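Local coordinates for protein (aminopeptidase) (PDB 1B65), which hydrolyses peptides as an L-aminopeptidase and acts as a D-Ala esterase and amidase, with a variant of the Ntn hydrolase fold, at residues Ala343-Gly348 against Leu355-Asp360. Sequence-based numbering, arbitrary orientation.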
loop_
_atom_site.group_PDB
_atom_site.type_symbol
_atom_site.label_atom_id
_atom_site.label_comp_id
_atom_site.label_asym_id
_atom_site.label_seq_id
_atom_site.Cartn_x
_atom_site.Cartn_y
_atom_site.Cartn_z
ATOM N N ALA A 343 -30.684 -18.863 -2.479
ATOM C CA ALA A 343 -31.295 -18.291 -1.278
ATOM C C ALA A 343 -32.807 -18.504 -1.210
ATOM O O ALA A 343 -33.481 -18.704 -2.218
ATOM C CB ALA A 343 -31.053 -16.776 -1.179
ATOM N N GLU A 344 -33.335 -18.494 0.007
ATOM C CA GLU A 344 -34.766 -18.589 0.271
ATOM C C GLU A 344 -35.234 -17.393 1.097
ATOM O O GLU A 344 -34.467 -16.853 1.910
ATOM C CB GLU A 344 -35.054 -19.857 1.100
ATOM C CG GLU A 344 -34.645 -21.115 0.324
ATOM C CD GLU A 344 -34.461 -22.307 1.245
ATOM O OE1 GLU A 344 -33.562 -22.263 2.130
ATOM O OE2 GLU A 344 -35.209 -23.292 1.077
ATOM N N ASP A 345 -36.536 -17.078 0.987
ATOM C CA ASP A 345 -37.086 -15.969 1.756
ATOM C C ASP A 345 -36.761 -16.124 3.222
ATOM O O ASP A 345 -36.757 -17.246 3.741
ATOM C CB ASP A 345 -38.615 -15.921 1.625
ATOM C CG ASP A 345 -39.064 -15.468 0.266
ATOM O OD1 ASP A 345 -38.363 -15.597 -0.748
ATOM O OD2 ASP A 345 -40.220 -14.930 0.227
ATOM N N MET A 346 -36.646 -14.986 3.911
ATOM C CA MET A 346 -36.337 -15.059 5.342
ATOM C C MET A 346 -36.937 -13.847 6.027
ATOM O O MET A 346 -36.969 -12.780 5.420
ATOM C CB MET A 346 -34.795 -15.095 5.530
ATOM C CG MET A 346 -34.457 -15.199 7.042
ATOM S SD MET A 346 -32.673 -15.410 7.213
ATOM C CE MET A 346 -32.455 -17.118 6.769
ATOM N N GLY A 347 -37.466 -14.005 7.228
ATOM C CA GLY A 347 -38.027 -12.829 7.905
ATOM C C GLY A 347 -39.555 -12.846 7.823
ATOM O O GLY A 347 -40.177 -13.909 7.608
ATOM N N GLY A 348 -40.145 -11.678 8.077
ATOM C CA GLY A 348 -41.609 -11.586 8.020
ATOM C C GLY A 348 -42.318 -12.085 9.250
ATOM O O GLY A 348 -43.563 -12.201 9.193
ATOM N N LEU A 355 -39.227 -8.485 5.591
ATOM C CA LEU A 355 -39.352 -9.775 4.950
ATOM C C LEU A 355 -38.393 -9.645 3.744
ATOM O O LEU A 355 -38.606 -8.790 2.881
ATOM C CB LEU A 355 -40.746 -10.083 4.403
ATOM C CG LEU A 355 -40.888 -11.285 3.464
ATOM C CD1 LEU A 355 -40.546 -12.576 4.192
ATOM C CD2 LEU A 355 -42.324 -11.356 2.916
ATOM N N VAL A 356 -37.382 -10.510 3.744
ATOM C CA VAL A 356 -36.474 -10.421 2.585
ATOM C C VAL A 356 -36.805 -11.584 1.646
ATOM O O VAL A 356 -36.685 -12.722 2.096
ATOM C CB VAL A 356 -34.999 -10.477 3.037
ATOM C CG1 VAL A 356 -34.106 -10.511 1.807
ATOM C CG2 VAL A 356 -34.719 -9.213 3.857
ATOM N N GLN A 357 -37.177 -11.229 0.421
ATOM C CA GLN A 357 -37.498 -12.277 -0.542
ATOM C C GLN A 357 -36.291 -12.703 -1.384
ATOM O O GLN A 357 -35.494 -11.870 -1.809
ATOM C CB GLN A 357 -38.584 -11.758 -1.499
ATOM C CG GLN A 357 -39.896 -11.322 -0.846
ATOM C CD GLN A 357 -40.839 -10.610 -1.797
ATOM O OE1 GLN A 357 -41.098 -9.396 -1.706
ATOM N NE2 GLN A 357 -41.409 -11.314 -2.792
ATOM N N ALA A 358 -36.248 -13.981 -1.746
ATOM C CA ALA A 358 -35.287 -14.493 -2.715
ATOM C C ALA A 358 -35.773 -14.119 -4.106
ATOM O O ALA A 358 -37.001 -13.959 -4.334
ATOM C CB ALA A 358 -35.215 -16.022 -2.551
ATOM N N ILE A 359 -34.900 -13.828 -5.059
ATOM C CA ILE A 359 -35.299 -13.452 -6.399
ATOM C C ILE A 359 -36.111 -14.613 -7.002
ATOM O O ILE A 359 -35.805 -15.800 -6.823
ATOM C CB ILE A 359 -34.115 -13.081 -7.309
ATOM C CG1 ILE A 359 -34.598 -12.505 -8.633
ATOM C CG2 ILE A 359 -33.245 -14.326 -7.485
ATOM C CD1 ILE A 359 -33.467 -11.770 -9.393
ATOM N N ASP A 360 -37.223 -14.201 -7.625
ATOM C CA ASP A 360 -38.133 -15.181 -8.215
ATOM C C ASP A 360 -37.582 -15.727 -9.520
ATOM O O ASP A 360 -37.265 -14.932 -10.409
ATOM C CB ASP A 360 -39.481 -14.497 -8.478
ATOM C CG ASP A 360 -40.446 -15.593 -8.977
ATOM O OD1 ASP A 360 -40.881 -16.415 -8.165
ATOM O OD2 ASP A 360 -40.708 -15.623 -10.165
HETATM O O HOH W 1 -41.438 -13.871 -2.097
HETATM O O HOH W 2 -39.281 -15.683 -3.511
#
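M346 and V356 form a hydrogen-bonded antiparallel pair, the heart of a small two-stranded beta hairpin between helices 322-342 and 361-370. M346 N donates to V356 O at 2.9 Å and V356 N returns an equally long bond to M346 O, the latter with a C=O...N angle of 170°. G347 and L355 make the adjoining non-hydrogen-bonded pair, and a CA-H...O contact runs from D345 CA to V356 O (3.3 Å). M346 and V356 share one face of the hairpin, where both side chains pack on K192. Past the strands, the D345 carboxylate bonds to the other segment. The D345 side chain, its CG beside the backbone N (chi1 -72°), runs alongside that of Q357, pointing the same way, the carboxylate plane 66° from the Q357 amide. OD1 of D345 accepts A358 N at 2.8 Å in an almost straight bond that comes from above the carboxylate plane. L355, its CG anti to the backbone N, brings CD1 within 3.7 Å of G347 O. The A358 methyl points across to the chain leaving helix 322-342, CB lying 3.2 Å from A343 O. Two waters bridge the segments here: one links D345 OD2 to Q357 NE2, and the other donates to both D345 OD1 and A358 O.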